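Local coordinates for protein succinate dehydrogenase subunit A (Mycolicibacterium smegmatis, PDB 7D6V) that probably oxidises succinate to fumarate at its bound FAD, as the flavoprotein subunit of a respiratory succinate dehydrogenase that passes electrons on towards quinone, at residues D73-G78 against G611-S616; G122-P127 against G425-S430; W576-L581 against T623-A628. All blocks are in the same frame, centred on the assembly; numbering follows the deposited sequence.

Contacts 1 and 2 are directly coupled, with centres about 15 Å apart. D73 OD2 lies 2.7 Å from T125 N and T74 OG1 lies 2.9 Å from N427 ND2, both probable hydrogen bonds, so the helix 67-76 links the two. Contact 2 is the one at the flavin: its segment 425-430 supplies G426, S428 and L429 to the FAD pocket, which places contact 1 one layer behind it. Contact 3 stands apart, its centre about 14 Å from that of contact 1 and about 26 Å from that of contact 2. The nearest atoms of contacts 1 and 3 are still about 5 Å apart, although F80 packs on M75 and F613 and its backbone O accepts a hydrogen bond from R577 of contact 3.

Contact 1 (D73-G78 against G611-S616); sequences DTMRGG and GCFELS
F613 reaches M75 and R76 at the C-terminal end of helix 67-76, its ring meeting M75 at CB and R76 at NH1. The fold element involved is a helix end covered by a loop: residues 611-614 lead into helix 615-618, with F613 at the centre of an inverse gamma turn. The backbones themselves stay well separated, the nearest alpha carbons, R76 CA and F613 CA, being 9.7 Å apart, so side chains alone make the contact. F613 carries the largest share of the buried surface. Its CG stands beside the backbone N and opposite the carbonyl carbon (chi1 -80°), which sends the ring across the gap. At its far end F613 CZ meets M75 CB at 3.8 Å, an apolar contact in which the two side chains cross at about a right angle. Beyond CG the M75 chain bends twice and leads its sulfur away from F613. F80 and N82 of a loop and A87 of helix 84-102 also touch M75, while the F80 and F613 rings pack T-shaped.

R76 approaches from the polar side. Its NH1 lies 3.9 Å from F613 CE1, near the plane of the ring and at its edge; with the guanidinium and ring planes 76° apart, this is no stack over the ring face. Two acidic partners hold the guanidinium, consistent with that placing. NH1 forms a salt bridge to E617, on the helix that follows the 611-614 loop, and NH2 turns back to D73 one helical turn earlier. The second bond is well directed: R76 NH2 donates to D73 OD1 at 2.9 Å, with an N-H...O angle of 163° and the oxygen close to the guanidinium plane.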
loop_
_atom_site.group_PDB
_atom_site.type_symbol
_atom_site.label_atom_id
_atom_site.label_comp_id
_atom_site.label_asym_id
_atom_site.label_seq_id
_atom_site.Cartn_x
_atom_site.Cartn_y
_atom_site.Cartn_z
ATOM N N ASP A 73 25.564 -8.010 17.224
ATOM C CA ASP A 73 24.594 -6.927 17.339
ATOM C C ASP A 73 23.242 -7.445 17.805
ATOM O O ASP A 73 22.583 -6.819 18.643
ATOM C CB ASP A 73 24.456 -6.205 16.001
ATOM C CG ASP A 73 25.659 -5.358 15.672
ATOM O OD1 ASP A 73 26.572 -5.266 16.515
ATOM O OD2 ASP A 73 25.697 -4.782 14.572
ATOM N N THR A 74 22.805 -8.581 17.263
ATOM C CA THR A 74 21.534 -9.164 17.678
ATOM C C THR A 74 21.587 -9.626 19.129
ATOM O O THR A 74 20.630 -9.427 19.884
ATOM C CB THR A 74 21.166 -10.323 16.751
ATOM O OG1 THR A 74 20.838 -9.810 15.457
ATOM C CG2 THR A 74 19.979 -11.097 17.292
ATOM N N MET A 75 22.702 -10.229 19.542
ATOM C CA MET A 75 22.813 -10.706 20.917
ATOM C C MET A 75 22.853 -9.545 21.905
ATOM O O MET A 75 22.325 -9.653 23.015
ATOM C CB MET A 75 24.052 -11.585 21.066
ATOM C CG MET A 75 23.948 -12.922 20.352
ATOM S SD MET A 75 22.536 -13.924 20.842
ATOM C CE MET A 75 22.956 -14.300 22.536
ATOM N N ARG A 76 23.488 -8.434 21.524
ATOM C CA ARG A 76 23.496 -7.243 22.369
ATOM C C ARG A 76 22.099 -6.654 22.506
ATOM O O ARG A 76 21.646 -6.349 23.614
ATOM C CB ARG A 76 24.441 -6.200 21.786
ATOM C CG ARG A 76 25.796 -6.162 22.418
ATOM C CD ARG A 76 26.601 -5.014 21.853
ATOM N NE ARG A 76 26.932 -5.239 20.451
ATOM C CZ ARG A 76 27.946 -5.987 20.032
ATOM N NH1 ARG A 76 28.736 -6.592 20.905
ATOM N NH2 ARG A 76 28.166 -6.133 18.737
ATOM N N GLY A 77 21.414 -6.472 21.385
ATOM C CA GLY A 77 20.060 -5.964 21.359
ATOM C C GLY A 77 19.072 -7.064 21.666
ATOM O O GLY A 77 18.488 -7.660 20.759
ATOM N N GLY A 78 18.898 -7.355 22.948
ATOM C CA GLY A 78 18.221 -8.554 23.389
ATOM C C GLY A 78 18.842 -9.019 24.685
ATOM O O GLY A 78 18.330 -9.924 25.348
ATOM N N GLY A 611 35.455 -12.882 21.188
ATOM C CA GLY A 611 36.636 -12.102 21.506
ATOM C C GLY A 611 36.348 -10.640 21.251
ATOM O O GLY A 611 36.847 -9.761 21.958
ATOM N N CYS A 612 35.549 -10.375 20.214
ATOM C CA CYS A 612 34.787 -9.135 20.176
ATOM C C CYS A 612 33.658 -9.184 21.195
ATOM O O CYS A 612 33.221 -8.140 21.695
ATOM C CB CYS A 612 34.242 -8.889 18.770
ATOM S SG CYS A 612 33.528 -7.250 18.521
ATOM N N PHE A 613 33.166 -10.388 21.497
ATOM C CA PHE A 613 32.558 -10.646 22.791
ATOM C C PHE A 613 33.687 -10.747 23.801
ATOM O O PHE A 613 34.224 -11.834 24.023
ATOM C CB PHE A 613 31.730 -11.933 22.796
ATOM C CG PHE A 613 30.364 -11.793 22.190
ATOM C CD1 PHE A 613 29.812 -10.549 21.965
ATOM C CD2 PHE A 613 29.630 -12.916 21.853
ATOM C CE1 PHE A 613 28.557 -10.429 21.409
ATOM C CE2 PHE A 613 28.379 -12.802 21.296
ATOM C CZ PHE A 613 27.841 -11.559 21.073
ATOM N N GLU A 614 34.079 -9.623 24.388
ATOM C CA GLU A 614 35.115 -9.636 25.402
ATOM C C GLU A 614 34.550 -10.128 26.727
ATOM O O GLU A 614 33.336 -10.205 26.924
ATOM C CB GLU A 614 35.711 -8.241 25.580
ATOM C CG GLU A 614 36.610 -7.799 24.451
ATOM C CD GLU A 614 35.854 -7.041 23.387
ATOM O OE1 GLU A 614 34.707 -6.632 23.658
ATOM O OE2 GLU A 614 36.405 -6.860 22.281
ATOM N N LEU A 615 35.454 -10.473 27.645
ATOM C CA LEU A 615 35.025 -10.751 29.010
ATOM C C LEU A 615 34.416 -9.515 29.654
ATOM O O LEU A 615 33.497 -9.624 30.470
ATOM C CB LEU A 615 36.191 -11.264 29.849
ATOM C CG LEU A 615 36.687 -12.675 29.568
ATOM C CD1 LEU A 615 37.918 -12.965 30.402
ATOM C CD2 LEU A 615 35.585 -13.667 29.875
ATOM N N SER A 616 34.916 -8.331 29.299
ATOM C CA SER A 616 34.393 -7.102 29.886
ATOM C C SER A 616 32.920 -6.914 29.553
ATOM O O SER A 616 32.129 -6.507 30.411
ATOM C CB SER A 616 35.211 -5.903 29.405
ATOM O OG SER A 616 35.193 -5.805 27.992
#

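Contact 2 (G122-P127 against G425-S430); sequences GGHTYP and GGNSLS. With FAD (flavin-adenine dinucleotide), chain D.
H124 meets G425 where a loop faces the start of a helix: 122-127 is irregular and lies between strands 118-119 and 129-130, whereas segment 425-430 turns into helix 427-448, with G426 in the N-cap position. At G426 the backbone takes a positive phi, a conformation in which a CB would collide with the preceding carbonyl oxygen. The peptide joining G425 and G426 turns its carbonyl to the loop and its N-H to the flavin.

The polar link is a single bond. H124 NE2 donates to G425 O at 2.6 Å, and the C=O...N angle of 162° shows the oxygen being met almost end-on, within 11° of the imidazole plane. The other ring nitrogen, H124 ND1, has a weak bond with R128, which would help to fix the rotation of the ring. N427 OD1 sits at the edge of the same ring, 3.9 Å from H124 CE1, with the amide plane turned 79° from the ring; its hydrogen bonds go to H70 through OD1 and to T74 through ND2.

The N-H of that same peptide, on G426, makes a weak bond of 3.3 Å from G426 N to FAD O2, while S428 CB and L429 CG each approach the same oxygen at 3.6 Å. The arrangement belongs to the FAD site, a glycine-rich helix start whose backbone faces the pyrimidine end of the isoalloxazine.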
loop_
_atom_site.group_PDB
_atom_site.type_symbol
_atom_site.label_atom_id
_atom_site.label_comp_id
_atom_site.label_asym_id
_atom_site.label_seq_id
_atom_site.Cartn_x
_atom_site.Cartn_y
_atom_site.Cartn_z
ATOM N N GLY A 122 19.654 1.971 14.176
ATOM C CA GLY A 122 20.067 2.160 15.552
ATOM C C GLY A 122 21.081 1.185 16.110
ATOM O O GLY A 122 22.212 1.575 16.415
ATOM N N GLY A 123 20.702 -0.079 16.253
ATOM C CA GLY A 123 21.548 -1.040 16.927
ATOM C C GLY A 123 22.527 -1.804 16.070
ATOM O O GLY A 123 23.203 -2.701 16.581
ATOM N N HIS A 124 22.635 -1.482 14.786
ATOM C CA HIS A 124 23.529 -2.184 13.876
ATOM C C HIS A 124 24.851 -1.439 13.755
ATOM O O HIS A 124 24.879 -0.208 13.676
ATOM C CB HIS A 124 22.886 -2.342 12.500
ATOM C CG HIS A 124 21.523 -2.960 12.537
ATOM N ND1 HIS A 124 21.321 -4.321 12.470
ATOM C CD2 HIS A 124 20.294 -2.402 12.632
ATOM C CE1 HIS A 124 20.026 -4.574 12.521
ATOM N NE2 HIS A 124 19.381 -3.426 12.620
ATOM N N THR A 125 25.949 -2.198 13.741
ATOM C CA THR A 125 27.274 -1.594 13.639
ATOM C C THR A 125 27.537 -1.036 12.244
ATOM O O THR A 125 28.218 -0.014 12.105
ATOM C CB THR A 125 28.343 -2.622 14.012
ATOM O OG1 THR A 125 28.094 -3.109 15.334
ATOM C CG2 THR A 125 29.729 -2.003 13.970
ATOM N N TYR A 126 26.999 -1.670 11.215
ATOM C CA TYR A 126 27.255 -1.320 9.829
ATOM C C TYR A 126 25.933 -1.180 9.093
ATOM O O TYR A 126 24.912 -1.714 9.535
ATOM C CB TYR A 126 28.129 -2.387 9.154
ATOM C CG TYR A 126 29.514 -2.501 9.744
ATOM C CD1 TYR A 126 29.970 -3.699 10.264
ATOM C CD2 TYR A 126 30.361 -1.407 9.788
ATOM C CE1 TYR A 126 31.229 -3.808 10.802
ATOM C CE2 TYR A 126 31.623 -1.506 10.328
ATOM C CZ TYR A 126 32.052 -2.709 10.832
ATOM O OH TYR A 126 33.310 -2.812 11.370
ATOM N N PRO A 127 25.913 -0.451 7.975
ATOM C CA PRO A 127 24.674 -0.346 7.189
ATOM C C PRO A 127 24.262 -1.703 6.644
ATOM O O PRO A 127 25.023 -2.366 5.935
ATOM C CB PRO A 127 25.048 0.631 6.066
ATOM C CG PRO A 127 26.282 1.312 6.531
ATOM C CD PRO A 127 27.007 0.329 7.375
ATOM N N GLY A 425 15.730 -3.129 14.894
ATOM C CA GLY A 425 14.975 -2.749 13.720
ATOM C C GLY A 425 15.565 -3.375 12.477
ATOM O O GLY A 425 16.779 -3.325 12.268
ATOM N N GLY A 426 14.718 -3.971 11.643
ATOM C CA GLY A 426 15.149 -4.660 10.452
ATOM C C GLY A 426 15.314 -6.154 10.620
ATOM O O GLY A 426 15.304 -6.882 9.621
ATOM N N ASN A 427 15.456 -6.629 11.858
ATOM C CA ASN A 427 15.678 -8.051 12.089
ATOM C C ASN A 427 14.406 -8.862 11.910
ATOM O O ASN A 427 14.478 -10.046 11.573
ATOM C CB ASN A 427 16.246 -8.274 13.488
ATOM C CG ASN A 427 17.755 -8.349 13.502
ATOM O OD1 ASN A 427 18.410 -8.111 12.493
ATOM N ND2 ASN A 427 18.315 -8.667 14.658
ATOM N N SER A 428 13.240 -8.259 12.135
ATOM C CA SER A 428 11.996 -9.010 12.004
ATOM C C SER A 428 11.719 -9.391 10.558
ATOM O O SER A 428 11.302 -10.520 10.279
ATOM C CB SER A 428 10.833 -8.207 12.570
ATOM O OG SER A 428 11.171 -7.687 13.838
ATOM N N LEU A 429 11.936 -8.462 9.625
ATOM C CA LEU A 429 11.632 -8.735 8.226
ATOM C C LEU A 429 12.501 -9.858 7.671
ATOM O O LEU A 429 12.017 -10.710 6.920
ATOM C CB LEU A 429 11.792 -7.462 7.397
ATOM C CG LEU A 429 10.766 -6.354 7.641
ATOM C CD1 LEU A 429 10.998 -5.191 6.698
ATOM C CD2 LEU A 429 9.357 -6.891 7.479
ATOM N N SER A 430 13.787 -9.875 8.023
ATOM C CA SER A 430 14.660 -10.954 7.573
ATOM C C SER A 430 14.419 -12.245 8.348
ATOM O O SER A 430 14.596 -13.340 7.795
ATOM C CB SER A 430 16.122 -10.518 7.682
ATOM O OG SER A 430 16.453 -10.149 9.006
HETATM P PA FAD D . 1.814 -10.984 9.405
HETATM O O1A FAD D . 2.205 -10.959 7.974
HETATM O O2A FAD D . 1.706 -9.711 10.152
HETATM O O5B FAD D . 0.376 -11.673 9.483
HETATM C C5B FAD D . 0.168 -13.027 9.842
HETATM C C4B FAD D . -0.893 -13.642 8.945
HETATM O O4B FAD D . -1.622 -14.638 9.652
HETATM C C3B FAD D . -1.929 -12.663 8.447
HETATM O O3B FAD D . -2.142 -12.944 7.072
HETATM C C2B FAD D . -3.183 -13.020 9.201
HETATM O O2B FAD D . -4.366 -12.738 8.466
HETATM C C1B FAD D . -3.010 -14.498 9.393
HETATM N N9A FAD D . -3.807 -14.985 10.529
HETATM C C8A FAD D . -3.734 -14.563 11.791
HETATM N N7A FAD D . -4.605 -15.232 12.568
HETATM C C5A FAD D . -5.256 -16.101 11.790
HETATM C C6A FAD D . -6.307 -17.114 11.964
HETATM N N6A FAD D . -6.861 -17.347 13.163
HETATM N N1A FAD D . -6.697 -17.801 10.885
HETATM C C2A FAD D . -6.162 -17.599 9.678
HETATM N N3A FAD D . -5.209 -16.698 9.449
HETATM C C4A FAD D . -4.724 -15.935 10.446
HETATM N N1 FAD D . 9.675 -4.804 11.461
HETATM C C2 FAD D . 10.833 -4.403 10.901
HETATM O O2 FAD D . 11.784 -5.189 10.888
HETATM N N3 FAD D . 11.006 -3.197 10.360
HETATM C C4 FAD D . 10.036 -2.293 10.339
HETATM O O4 FAD D . 10.220 -1.180 9.830
HETATM C C4X FAD D . 8.734 -2.639 10.931
HETATM N N5 FAD D . 7.710 -1.772 10.942
HETATM C C5X FAD D . 6.534 -2.123 11.485
HETATM C C6 FAD D . 5.487 -1.217 11.486
HETATM C C7 FAD D . 4.274 -1.566 12.047
HETATM C C7M FAD D . 3.133 -0.593 12.055
HETATM C C8 FAD D . 4.096 -2.905 12.644
HETATM C C8M FAD D . 2.779 -3.285 13.252
HETATM C C9 FAD D . 5.136 -3.816 12.644
HETATM C C9A FAD D . 6.348 -3.466 12.086
HETATM N N10 FAD D . 7.402 -4.383 12.087
HETATM C C10 FAD D . 8.610 -3.988 11.508
HETATM C "C1'" FAD D . 7.242 -5.716 12.658
HETATM C "C2'" FAD D . 7.081 -6.731 11.532
HETATM O "O2'" FAD D . 6.331 -6.163 10.462
HETATM C "C3'" FAD D . 6.336 -7.977 11.978
HETATM O "O3'" FAD D . 7.124 -8.653 12.948
HETATM C "C4'" FAD D . 6.105 -8.912 10.802
HETATM O "O4'" FAD D . 5.310 -8.260 9.821
HETATM C "C5'" FAD D . 5.396 -10.189 11.207
HETATM O "O5'" FAD D . 5.049 -10.879 10.016
HETATM P P FAD D . 4.314 -12.293 10.016
HETATM O O1P FAD D . 4.473 -12.867 8.653
HETATM O O2P FAD D . 4.772 -13.092 11.183
HETATM O O3P FAD D . 2.763 -11.947 10.267
#

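Contact 3 (W576-L581 against T623-A628); sequences WRNTLL and TPEELA
R577 and E625 join two loops by one long charge contact: R577 NH1 lies 3.5 Å from E625 OE2, a salt bridge whose hydrogen bond is weak, its N-H...O angle only 141°. The oxygen comes in at the guanidinium edge, near its plane. The two flat groups, however, stand 86° apart, and only one carboxylate oxygen reaches the arginine, so the paired two-bond grip of a coplanar carboxylate is absent.

The firmer part of this small contact is the R577 side, which is buried. A first torsion that carries CG away from the backbone N (chi1 -162°), followed by bends at chi2 and chi3, delivers the guanidinium to several partners. NH2 donates to the backbone O of F80, the strongest polar partner of the group, and Y622 adds a cation-pi contact. With these in place, the glutamate appears to be a secondary partner of the arginine.

The looser part is formed by N578 and the other carboxylate oxygen, OE1. N578 ND2 stands 3.8 Å from E625 OE1, an approach without a hydrogen bond, and the amide and carboxylate planes are inclined to each other as the side chains pass in opposite directions. P624 before E625 and L627 and A628 after it are exposed. Only 80 Å² is buried in total, and neither segment has regular secondary structure. The arrangement is that of a weak loop-to-loop salt bridge between the tail after helix 615-618 and the part of the chain that matches the fumarate reductase flavoprotein C-terminal family.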
loop_
_atom_site.group_PDB
_atom_site.type_symbol
_atom_site.label_atom_id
_atom_site.label_comp_id
_atom_site.label_asym_id
_atom_site.label_seq_id
_atom_site.Cartn_x
_atom_site.Cartn_y
_atom_site.Cartn_z
ATOM N N TRP A 576 19.245 -14.477 36.069
ATOM C CA TRP A 576 17.949 -14.403 35.386
ATOM C C TRP A 576 18.019 -14.414 33.861
ATOM O O TRP A 576 17.056 -14.021 33.196
ATOM C CB TRP A 576 17.196 -13.145 35.834
ATOM C CG TRP A 576 16.059 -13.390 36.798
ATOM C CD1 TRP A 576 15.970 -12.943 38.084
ATOM C CD2 TRP A 576 14.854 -14.126 36.548
ATOM N NE1 TRP A 576 14.794 -13.357 38.651
ATOM C CE2 TRP A 576 14.089 -14.085 37.730
ATOM C CE3 TRP A 576 14.349 -14.817 35.444
ATOM C CZ2 TRP A 576 12.849 -14.709 37.837
ATOM C CZ3 TRP A 576 13.118 -15.436 35.554
ATOM C CH2 TRP A 576 12.383 -15.377 36.741
ATOM N N ARG A 577 19.129 -14.874 33.294
ATOM C CA ARG A 577 19.353 -14.813 31.856
ATOM C C ARG A 577 19.287 -16.173 31.196
ATOM O O ARG A 577 18.870 -16.268 30.042
ATOM C CB ARG A 577 20.714 -14.167 31.562
ATOM C CG ARG A 577 20.907 -13.659 30.153
ATOM C CD ARG A 577 22.329 -13.919 29.696
ATOM N NE ARG A 577 22.811 -15.215 30.157
ATOM C CZ ARG A 577 22.541 -16.370 29.557
ATOM N NH1 ARG A 577 23.024 -17.499 30.048
ATOM N NH2 ARG A 577 21.789 -16.396 28.467
ATOM N N ASN A 578 19.689 -17.219 31.904
ATOM C CA ASN A 578 19.420 -18.593 31.494
ATOM C C ASN A 578 18.122 -19.112 32.109
ATOM O O ASN A 578 18.079 -20.161 32.745
ATOM C CB ASN A 578 20.612 -19.475 31.844
ATOM C CG ASN A 578 20.947 -19.451 33.322
ATOM O OD1 ASN A 578 20.251 -18.826 34.121
ATOM N ND2 ASN A 578 22.019 -20.140 33.693
ATOM N N THR A 579 17.045 -18.354 31.916
ATOM C CA THR A 579 15.709 -18.746 32.346
ATOM C C THR A 579 14.705 -18.199 31.344
ATOM O O THR A 579 14.732 -17.006 31.031
ATOM C CB THR A 579 15.393 -18.228 33.753
ATOM O OG1 THR A 579 16.462 -18.572 34.642
ATOM C CG2 THR A 579 14.109 -18.847 34.269
ATOM N N LEU A 580 13.827 -19.067 30.842
ATOM C CA LEU A 580 12.875 -18.690 29.804
ATOM C C LEU A 580 11.454 -18.497 30.300
ATOM O O LEU A 580 10.711 -17.724 29.691
ATOM C CB LEU A 580 12.860 -19.728 28.679
ATOM C CG LEU A 580 14.100 -19.739 27.793
ATOM C CD1 LEU A 580 14.028 -20.879 26.798
ATOM C CD2 LEU A 580 14.243 -18.406 27.084
ATOM N N LEU A 581 11.056 -19.171 31.379
ATOM C CA LEU A 581 9.767 -18.927 32.025
ATOM C C LEU A 581 8.609 -19.244 31.063
ATOM O O LEU A 581 7.909 -18.371 30.553
ATOM C CB LEU A 581 9.741 -17.484 32.549
ATOM C CG LEU A 581 8.583 -16.913 33.345
ATOM C CD1 LEU A 581 8.487 -17.709 34.621
ATOM C CD2 LEU A 581 8.836 -15.456 33.648
ATOM N N THR A 623 26.749 -14.744 34.603
ATOM C CA THR A 623 27.397 -15.148 35.833
ATOM C C THR A 623 28.797 -15.667 35.516
ATOM O O THR A 623 29.102 -15.981 34.363
ATOM C CB THR A 623 26.578 -16.229 36.539
ATOM O OG1 THR A 623 26.537 -17.407 35.726
ATOM C CG2 THR A 623 25.160 -15.749 36.786
ATOM N N PRO A 624 29.678 -15.769 36.518
ATOM C CA PRO A 624 31.014 -16.322 36.248
ATOM C C PRO A 624 30.952 -17.798 35.891
ATOM O O PRO A 624 31.608 -18.640 36.513
ATOM C CB PRO A 624 31.769 -16.090 37.564
ATOM C CG PRO A 624 30.713 -15.847 38.583
ATOM C CD PRO A 624 29.593 -15.180 37.864
ATOM N N GLU A 625 30.151 -18.110 34.874
ATOM C CA GLU A 625 29.928 -19.466 34.405
ATOM C C GLU A 625 30.674 -19.785 33.120
ATOM O O GLU A 625 30.642 -20.940 32.683
ATOM C CB GLU A 625 28.431 -19.698 34.176
ATOM C CG GLU A 625 27.908 -19.061 32.894
ATOM C CD GLU A 625 26.396 -18.960 32.863
ATOM O OE1 GLU A 625 25.753 -19.325 33.867
ATOM O OE2 GLU A 625 25.847 -18.511 31.836
ATOM N N GLU A 626 31.323 -18.798 32.496
ATOM C CA GLU A 626 31.995 -19.039 31.228
ATOM C C GLU A 626 33.123 -20.051 31.383
ATOM O O GLU A 626 33.032 -21.176 30.879
ATOM C CB GLU A 626 32.572 -17.743 30.656
ATOM C CG GLU A 626 31.560 -16.684 30.262
ATOM C CD GLU A 626 31.380 -15.630 31.328
ATOM O OE1 GLU A 626 32.073 -15.704 32.362
ATOM O OE2 GLU A 626 30.569 -14.710 31.118
ATOM N N LEU A 627 34.190 -19.653 32.074
ATOM C CA LEU A 627 35.356 -20.484 32.365
ATOM C C LEU A 627 35.997 -21.072 31.110
ATOM O O LEU A 627 36.926 -21.882 31.217
ATOM C CB LEU A 627 35.006 -21.609 33.344
ATOM C CG LEU A 627 34.328 -21.180 34.647
ATOM C CD1 LEU A 627 33.767 -22.387 35.385
ATOM C CD2 LEU A 627 35.293 -20.406 35.535
ATOM N N ALA A 628 35.529 -20.688 29.920
ATOM C CA ALA A 628 35.999 -21.283 28.677
ATOM C C ALA A 628 36.099 -20.253 27.557
ATOM O O ALA A 628 35.891 -20.588 26.387
ATOM C CB ALA A 628 35.088 -22.434 28.246
#